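PDB 4H61: mediator of RNA polymerase II transcription subunit 6 from Schizosaccharomyces pombe, which serves as a subunit of the Mediator complex, a coactivator that relays signals from gene-specific regulators to the basal RNA polymerase II transcription machinery. Local coordinates for residues L23-V28 with F73-E78; T69-V74 with K98-Y103. All coordinates share one frame; numbering follows the deposited sequence.

Contacts 1 and 2 illustrate how one edge strand can be held in two different ways along its length. Both draw on strand 70-79, overlapping at Phe-73 and Val-74, and their centres lie about 14 Å apart. Contact 1 packs the loop leading into helix 28-33, with the helix's first residue, against the later half of the strand; contact 2 starts from its first half and reaches across the neighbouring strand to strand 97-106. A classic beta bulge accompanies each, at Ile-76 and His-77 in contact 1 and at Leu-100 and Thr-101 in contact 2. Phe-32, on the helix that follows the loop of contact 1, meets the rings of Phe-73 and Tyr-103 in contact 2.

Contact 1: L23-V28 with F73-E78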
ATOM      1  N   LEU A  23      17.006   0.690   0.879  1.00144.19           N
ATOM      2  CA  LEU A  23      15.625   0.250   0.726  1.00139.63           C
ATOM      3  C   LEU A  23      15.535  -1.187   0.246  1.00141.34           C
ATOM      4  O   LEU A  23      16.271  -1.610  -0.645  1.00143.29           O
ATOM      5  CB  LEU A  23      14.850   1.164  -0.227  1.00134.70           C
ATOM      6  CG  LEU A  23      14.555   2.584   0.255  1.00131.06           C
ATOM      7  CD1 LEU A  23      13.576   3.278  -0.688  1.00123.55           C
ATOM      8  CD2 LEU A  23      14.027   2.567   1.687  1.00130.70           C
ATOM      9  N   ARG A  24      14.619  -1.929   0.854  1.00142.25           N
ATOM     10  CA  ARG A  24      14.312  -3.286   0.434  1.00144.21           C
ATOM     11  C   ARG A  24      12.806  -3.484   0.543  1.00139.31           C
ATOM     12  O   ARG A  24      12.143  -2.795   1.323  1.00135.14           O
ATOM     13  CB  ARG A  24      15.055  -4.298   1.312  1.00149.77           C
ATOM     14  CG  ARG A  24      16.564  -4.346   1.076  1.00155.47           C
ATOM     15  CD  ARG A  24      17.311  -5.089   2.187  1.00161.66           C
ATOM     16  NE  ARG A  24      17.416  -4.307   3.419  1.00164.81           N
ATOM     17  CZ  ARG A  24      16.746  -4.573   4.539  1.00164.58           C
ATOM     18  NH1 ARG A  24      15.920  -5.612   4.592  1.00164.11           N
ATOM     19  NH2 ARG A  24      16.908  -3.802   5.610  1.00162.25           N
ATOM     20  N   THR A  25      12.269  -4.415  -0.244  1.00140.43           N
ATOM     21  CA  THR A  25      10.856  -4.788  -0.169  1.00136.61           C
ATOM     22  C   THR A  25      10.462  -5.071   1.277  1.00137.81           C
ATOM     23  O   THR A  25       9.359  -4.739   1.714  1.00137.77           O
ATOM     24  CB  THR A  25      10.568  -6.034  -1.030  1.00135.79           C
ATOM     25  OG1 THR A  25      10.862  -5.744  -2.401  1.00137.19           O
ATOM     26  CG2 THR A  25       9.112  -6.458  -0.913  1.00133.93           C
ATOM     27  N   GLU A  26      11.398  -5.667   2.012  1.00141.15           N
ATOM     28  CA  GLU A  26      11.236  -5.978   3.427  1.00140.36           C
ATOM     29  C   GLU A  26      10.856  -4.769   4.273  1.00130.51           C
ATOM     30  O   GLU A  26      10.130  -4.914   5.256  1.00127.76           O
ATOM     31  CB  GLU A  26      12.527  -6.594   3.988  1.00153.55           C
ATOM     32  CG  GLU A  26      12.785  -8.044   3.582  1.00167.73           C
ATOM     33  CD  GLU A  26      13.326  -8.192   2.165  1.00176.78           C
ATOM     34  OE1 GLU A  26      13.561  -7.161   1.498  1.00177.20           O
ATOM     35  OE2 GLU A  26      13.519  -9.346   1.720  1.00181.78           O
ATOM     36  N   ASN A  27      11.348  -3.587   3.901  1.00126.10           N
ATOM     37  CA  ASN A  27      11.159  -2.396   4.736  1.00124.18           C
ATOM     38  C   ASN A  27      10.598  -1.139   4.049  1.00125.30           C
ATOM     39  O   ASN A  27      10.357  -0.125   4.713  1.00130.34           O
ATOM     40  CB  ASN A  27      12.446  -2.050   5.499  1.00122.00           C
ATOM     41  CG  ASN A  27      13.606  -1.718   4.576  1.00134.29           C
ATOM     42  OD1 ASN A  27      13.414  -1.421   3.398  1.00138.86           O
ATOM     43  ND2 ASN A  27      14.823  -1.768   5.112  1.00138.62           N
ATOM     44  N   VAL A  28      10.386  -1.201   2.738  1.00117.58           N
ATOM     45  CA  VAL A  28       9.901  -0.036   1.997  1.00118.94           C
ATOM     46  C   VAL A  28       8.599   0.565   2.566  1.00120.84           C
ATOM     47  O   VAL A  28       8.437   1.783   2.623  1.00124.82           O
ATOM     48  CB  VAL A  28       9.735  -0.351   0.496  1.00117.29           C
ATOM     49  CG1 VAL A  28       8.771  -1.493   0.299  1.00116.70           C
ATOM     50  CG2 VAL A  28       9.264   0.875  -0.262  1.00115.00           C
ATOM     51  N   PHE A  73      -2.485  -0.042   2.765  1.00100.19           N
ATOM     52  CA  PHE A  73      -1.375   0.211   1.857  1.00102.56           C
ATOM     53  C   PHE A  73      -0.700  -1.105   1.506  1.00106.10           C
ATOM     54  O   PHE A  73      -0.330  -1.879   2.390  1.00107.90           O
ATOM     55  CB  PHE A  73      -0.366   1.165   2.492  1.00105.15           C
ATOM     56  CG  PHE A  73      -0.919   2.536   2.748  1.00105.98           C
ATOM     57  CD1 PHE A  73      -0.938   3.489   1.736  1.00102.53           C
ATOM     58  CD2 PHE A  73      -1.440   2.868   3.991  1.00103.38           C
ATOM     59  CE1 PHE A  73      -1.455   4.751   1.962  1.00 99.16           C
ATOM     60  CE2 PHE A  73      -1.963   4.136   4.228  1.00102.83           C
ATOM     61  CZ  PHE A  73      -1.969   5.078   3.214  1.00100.55           C
ATOM     62  N   VAL A  74      -0.552  -1.369   0.215  1.00102.04           N
ATOM     63  CA  VAL A  74       0.093  -2.596  -0.216  1.00103.09           C
ATOM     64  C   VAL A  74       1.101  -2.309  -1.313  1.00108.04           C
ATOM     65  O   VAL A  74       0.996  -1.309  -2.032  1.00110.98           O
ATOM     66  CB  VAL A  74      -0.930  -3.648  -0.718  1.00 95.21           C
ATOM     67  CG1 VAL A  74      -1.977  -3.928   0.348  1.00 83.44           C
ATOM     68  CG2 VAL A  74      -1.593  -3.182  -2.009  1.00 95.60           C
ATOM     69  N   ILE A  75       2.087  -3.190  -1.425  1.00108.89           N
ATOM     70  CA  ILE A  75       3.059  -3.123  -2.501  1.00108.75           C
ATOM     71  C   ILE A  75       2.508  -3.894  -3.688  1.00113.85           C
ATOM     72  O   ILE A  75       2.102  -5.052  -3.551  1.00119.51           O
ATOM     73  CB  ILE A  75       4.387  -3.735  -2.054  1.00105.00           C
ATOM     74  CG1 ILE A  75       4.906  -2.992  -0.818  1.00105.07           C
ATOM     75  CG2 ILE A  75       5.396  -3.714  -3.197  1.00102.15           C
ATOM     76  CD1 ILE A  75       6.029  -3.694  -0.107  1.00108.97           C
ATOM     77  N   ILE A  76       2.468  -3.249  -4.849  1.00110.46           N
ATOM     78  CA  ILE A  76       1.901  -3.888  -6.037  1.00110.50           C
ATOM     79  C   ILE A  76       2.904  -3.990  -7.181  1.00118.13           C
ATOM     80  O   ILE A  76       2.572  -4.488  -8.253  1.00122.58           O
ATOM     81  CB  ILE A  76       0.651  -3.154  -6.540  1.00 97.94           C
ATOM     82  CG1 ILE A  76       1.038  -1.776  -7.103  1.00 99.88           C
ATOM     83  CG2 ILE A  76      -0.375  -3.044  -5.425  1.00 89.94           C
ATOM     84  CD1 ILE A  76      -0.141  -0.933  -7.523  1.00 99.19           C
ATOM     85  N   HIS A  77       4.120  -3.504  -6.956  1.00116.45           N
ATOM     86  CA  HIS A  77       5.185  -3.666  -7.932  1.00120.28           C
ATOM     87  C   HIS A  77       6.565  -3.570  -7.291  1.00128.45           C
ATOM     88  O   HIS A  77       6.813  -2.698  -6.464  1.00133.77           O
ATOM     89  CB  HIS A  77       5.059  -2.652  -9.065  1.00127.32           C
ATOM     90  CG  HIS A  77       5.940  -2.961 -10.235  1.00142.24           C
ATOM     91  ND1 HIS A  77       5.586  -3.864 -11.215  1.00145.54           N
ATOM     92  CD2 HIS A  77       7.177  -2.514 -10.565  1.00143.86           C
ATOM     93  CE1 HIS A  77       6.558  -3.944 -12.106  1.00150.29           C
ATOM     94  NE2 HIS A  77       7.534  -3.135 -11.735  1.00147.20           N
ATOM     95  N   GLU A  78       7.465  -4.471  -7.683  1.00136.95           N
ATOM     96  CA  GLU A  78       8.795  -4.535  -7.091  1.00141.79           C
ATOM     97  C   GLU A  78       9.880  -4.557  -8.150  1.00146.51           C
ATOM     98  O   GLU A  78       9.925  -5.461  -8.981  1.00153.56           O
ATOM     99  CB  GLU A  78       8.932  -5.776  -6.209  1.00147.37           C
ATOM    100  CG  GLU A  78       7.865  -5.885  -5.140  1.00156.24           C
ATOM    101  CD  GLU A  78       7.933  -7.194  -4.386  1.00165.55           C
ATOM    102  OE1 GLU A  78       8.971  -7.887  -4.497  1.00165.15           O
ATOM    103  OE2 GLU A  78       6.946  -7.525  -3.688  1.00168.30           O
TER
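Val-28 and Ile-75 supply the apolar half of this contact. Methyl CG1 of Val-28 meets CD1 of Ile-75 at 3.5 Å, the two side chains slanting past each other; the same Ile-75 CD1 lies 3.9 Å from the carbonyl O of Thr-25. The long arm of Ile-75 is extended (chi2 167°), which carries this terminal methyl to the loop.

Thr-25 and Glu-78 meet by van der Waals contact only, their side chains crossing at nearly a right angle. The glutamate, stretched out beyond CG, brings its carboxylate up against the threonine: CG2 of Thr-25 is 3.7 Å from Glu-78 OE2, while Thr-25 OG1 and Glu-78 OE1 stay 3.5 Å apart without a hydrogen bond. The hydroxyl is bonded instead to NE1 of Trp-84 on the next strand. With an alanine in place of Thr-25, that indole N-H would probably lose its acceptor, and a gap would be likely to open beside the carboxylate.

Within the loop, Arg-24 N donates to Asn-27 OD1 over 2.9 Å, and Arg-24 O accepts from the backbone N of both Asn-27 and Val-28, closing the turn that leads into helix 28-33. On the strand, Ile-76 and His-77 both face Val-85, a classic beta bulge. It shifts the side-chain alternation, consistent with Ile-75 and Glu-78, three residues apart, both pointing to a loop and helix start packed on one face of an antiparallel sheet, over its outermost strand.

Contact 2: T69-V74 with K98-Y103; sequences TGIQFV and KPLTVY
Across strand 83-91 of an antiparallel sheet, Ile-71 and Phe-73 of strand 70-79 reach Leu-100 and Tyr-103 of strand 97-106. Strand 83-91 runs between the two, so the strands on its two flanks run the same way, the touching parts 71-73 and 100-103 being 26° apart in direction, with no hydrogen bond joining these two segments. The CA atoms of Ile-71 and Leu-100 are 9.0 Å apart, and the two segments meet through side chains that reach over the strand between them.

Two aliphatic ends make the first touch: CD1 of Ile-71 meets CD1 of Leu-100 at 3.6 Å, the side chains crossing almost perpendicularly. The bent arm of Ile-71 (chi2 -50°) turns that methyl to the far strand, although its CB does not point straight there.

The second touch is aromatic but not a stack. Phenol OH of Tyr-103 comes up to the edge of the Phe-73 ring, near its plane, and lies 4.0 Å from CE1 of Phe-73. Tyr-103 CE1 follows at 4.2 Å from the same Phe-73 CE1. Thr-101 OG1 lies over one face of the tyrosine, toward its rim.

Leu-100 and Thr-101 both face Lys-88, forming a classic beta bulge; the extra residue is consistent with two side chains spaced by three positions answering two spaced by two. Phe-32 of helix 28-33 meets both rings, edge-to-face with Tyr-103, while Ser-42 touches Ile-71 and Phe-73. From strand 97-106, Pro-99 and Val-102 instead pack on helix 115-135.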
ATOM      1  N   THR A  69     -11.083  -4.654   7.155  1.00105.95           N
ATOM      2  CA  THR A  69     -11.703  -3.687   6.243  1.00102.03           C
ATOM      3  C   THR A  69     -11.276  -2.267   6.605  1.00105.33           C
ATOM      4  O   THR A  69     -11.086  -1.943   7.782  1.00109.78           O
ATOM      5  CB  THR A  69     -13.246  -3.785   6.255  1.00109.50           C
ATOM      6  OG1 THR A  69     -13.749  -3.488   7.564  1.00119.85           O
ATOM      7  CG2 THR A  69     -13.699  -5.176   5.876  1.00113.05           C
ATOM      8  N   GLY A  70     -11.112  -1.423   5.591  1.00102.36           N
ATOM      9  CA  GLY A  70     -10.662  -0.060   5.802  1.00 91.74           C
ATOM     10  C   GLY A  70      -9.497   0.313   4.912  1.00101.26           C
ATOM     11  O   GLY A  70      -9.108  -0.467   4.034  1.00109.28           O
ATOM     12  N   ILE A  71      -8.941   1.506   5.133  1.00 99.52           N
ATOM     13  CA  ILE A  71      -7.771   1.968   4.380  1.00100.52           C
ATOM     14  C   ILE A  71      -6.577   1.011   4.522  1.00104.24           C
ATOM     15  O   ILE A  71      -6.245   0.570   5.628  1.00106.64           O
ATOM     16  CB  ILE A  71      -7.337   3.387   4.820  1.00 97.08           C
ATOM     17  CG1 ILE A  71      -8.478   4.386   4.617  1.00 93.07           C
ATOM     18  CG2 ILE A  71      -6.101   3.841   4.063  1.00 92.70           C
ATOM     19  CD1 ILE A  71      -9.083   4.330   3.260  1.00 95.53           C
ATOM     20  N   GLN A  72      -5.942   0.684   3.402  1.00100.57           N
ATOM     21  CA  GLN A  72      -4.799  -0.225   3.413  1.00100.66           C
ATOM     22  C   GLN A  72      -3.738   0.249   2.440  1.00101.84           C
ATOM     23  O   GLN A  72      -4.052   0.862   1.416  1.00102.54           O
ATOM     24  CB  GLN A  72      -5.212  -1.658   3.042  1.00 94.68           C
ATOM     25  CG  GLN A  72      -6.302  -2.258   3.919  1.00103.62           C
ATOM     26  CD  GLN A  72      -6.549  -3.749   3.650  1.00115.94           C
ATOM     27  OE1 GLN A  72      -6.344  -4.249   2.532  1.00113.28           O
ATOM     28  NE2 GLN A  72      -6.995  -4.463   4.685  1.00112.89           N
ATOM     29  N   PHE A  73      -2.485  -0.042   2.765  1.00100.19           N
ATOM     30  CA  PHE A  73      -1.375   0.211   1.857  1.00102.56           C
ATOM     31  C   PHE A  73      -0.700  -1.105   1.506  1.00106.10           C
ATOM     32  O   PHE A  73      -0.330  -1.879   2.390  1.00107.90           O
ATOM     33  CB  PHE A  73      -0.366   1.165   2.492  1.00105.15           C
ATOM     34  CG  PHE A  73      -0.919   2.536   2.748  1.00105.98           C
ATOM     35  CD1 PHE A  73      -0.938   3.489   1.736  1.00102.53           C
ATOM     36  CD2 PHE A  73      -1.440   2.868   3.991  1.00103.38           C
ATOM     37  CE1 PHE A  73      -1.455   4.751   1.962  1.00 99.16           C
ATOM     38  CE2 PHE A  73      -1.963   4.136   4.228  1.00102.83           C
ATOM     39  CZ  PHE A  73      -1.969   5.078   3.214  1.00100.55           C
ATOM     40  N   VAL A  74      -0.552  -1.369   0.215  1.00102.04           N
ATOM     41  CA  VAL A  74       0.093  -2.596  -0.216  1.00103.09           C
ATOM     42  C   VAL A  74       1.101  -2.309  -1.313  1.00108.04           C
ATOM     43  O   VAL A  74       0.996  -1.309  -2.032  1.00110.98           O
ATOM     44  CB  VAL A  74      -0.930  -3.648  -0.718  1.00 95.21           C
ATOM     45  CG1 VAL A  74      -1.977  -3.928   0.348  1.00 83.44           C
ATOM     46  CG2 VAL A  74      -1.593  -3.182  -2.009  1.00 95.60           C
ATOM     47  N   LYS A  98     -11.166  -1.213  -3.151  1.00114.02           N
ATOM     48  CA  LYS A  98     -11.305  -0.051  -4.020  1.00108.86           C
ATOM     49  C   LYS A  98     -10.020   0.759  -4.019  1.00110.28           C
ATOM     50  O   LYS A  98      -9.627   1.319  -2.998  1.00112.63           O
ATOM     51  CB  LYS A  98     -12.496   0.818  -3.621  1.00107.66           C
ATOM     52  CG  LYS A  98     -12.688   2.005  -4.546  1.00124.20           C
ATOM     53  CD  LYS A  98     -13.848   2.889  -4.109  1.00138.82           C
ATOM     54  CE  LYS A  98     -13.987   4.113  -5.013  1.00143.96           C
ATOM     55  NZ  LYS A  98     -12.735   4.924  -5.040  1.00149.65           N
ATOM     56  N   PRO A  99      -9.344   0.803  -5.167  1.00113.24           N
ATOM     57  CA  PRO A  99      -8.086   1.544  -5.288  1.00111.21           C
ATOM     58  C   PRO A  99      -8.352   3.034  -5.161  1.00113.20           C
ATOM     59  O   PRO A  99      -9.239   3.548  -5.844  1.00116.39           O
ATOM     60  CB  PRO A  99      -7.614   1.210  -6.707  1.00111.38           C
ATOM     61  CG  PRO A  99      -8.355  -0.050  -7.073  1.00117.98           C
ATOM     62  CD  PRO A  99      -9.686   0.074  -6.397  1.00114.65           C
ATOM     63  N   LEU A 100      -7.602   3.705  -4.290  1.00110.62           N
ATOM     64  CA  LEU A 100      -7.817   5.121  -4.013  1.00106.09           C
ATOM     65  C   LEU A 100      -6.757   5.980  -4.681  1.00107.15           C
ATOM     66  O   LEU A 100      -7.084   6.895  -5.439  1.00111.24           O
ATOM     67  CB  LEU A 100      -7.843   5.374  -2.505  1.00100.01           C
ATOM     68  CG  LEU A 100      -9.051   4.723  -1.834  1.00104.74           C
ATOM     69  CD1 LEU A 100      -9.093   4.997  -0.316  1.00 98.70           C
ATOM     70  CD2 LEU A 100     -10.313   5.197  -2.542  1.00100.73           C
ATOM     71  N   THR A 101      -5.491   5.703  -4.374  1.00 99.59           N
ATOM     72  CA  THR A 101      -4.377   6.381  -5.028  1.00 98.31           C
ATOM     73  C   THR A 101      -3.138   5.473  -5.108  1.00 99.86           C
ATOM     74  O   THR A 101      -3.034   4.483  -4.376  1.00100.01           O
ATOM     75  CB  THR A 101      -4.043   7.758  -4.362  1.00102.01           C
ATOM     76  OG1 THR A 101      -2.632   7.862  -4.108  1.00106.01           O
ATOM     77  CG2 THR A 101      -4.797   7.951  -3.065  1.00 92.31           C
ATOM     78  N   VAL A 102      -2.212   5.780  -6.017  1.00 96.18           N
ATOM     79  CA  VAL A 102      -0.961   5.024  -6.056  1.00 97.99           C
ATOM     80  C   VAL A 102       0.275   5.925  -6.007  1.00 99.64           C
ATOM     81  O   VAL A 102       0.255   7.054  -6.497  1.00106.34           O
ATOM     82  CB  VAL A 102      -0.895   3.975  -7.218  1.00109.36           C
ATOM     83  CG1 VAL A 102      -2.185   3.955  -8.026  1.00113.81           C
ATOM     84  CG2 VAL A 102       0.308   4.196  -8.109  1.00101.92           C
ATOM     85  N   TYR A 103       1.336   5.428  -5.383  1.00100.19           N
ATOM     86  CA  TYR A 103       2.519   6.236  -5.123  1.00110.49           C
ATOM     87  C   TYR A 103       3.744   5.536  -5.678  1.00115.28           C
ATOM     88  O   TYR A 103       3.794   4.308  -5.734  1.00118.12           O
ATOM     89  CB  TYR A 103       2.713   6.443  -3.612  1.00110.14           C
ATOM     90  CG  TYR A 103       1.443   6.774  -2.853  1.00107.74           C
ATOM     91  CD1 TYR A 103       0.498   5.788  -2.581  1.00 98.38           C
ATOM     92  CD2 TYR A 103       1.196   8.070  -2.394  1.00102.71           C
ATOM     93  CE1 TYR A 103      -0.657   6.079  -1.897  1.00100.52           C
ATOM     94  CE2 TYR A 103       0.036   8.370  -1.701  1.00100.58           C
ATOM     95  CZ  TYR A 103      -0.885   7.363  -1.455  1.00105.05           C
ATOM     96  OH  TYR A 103      -2.047   7.626  -0.771  1.00110.61           O
TER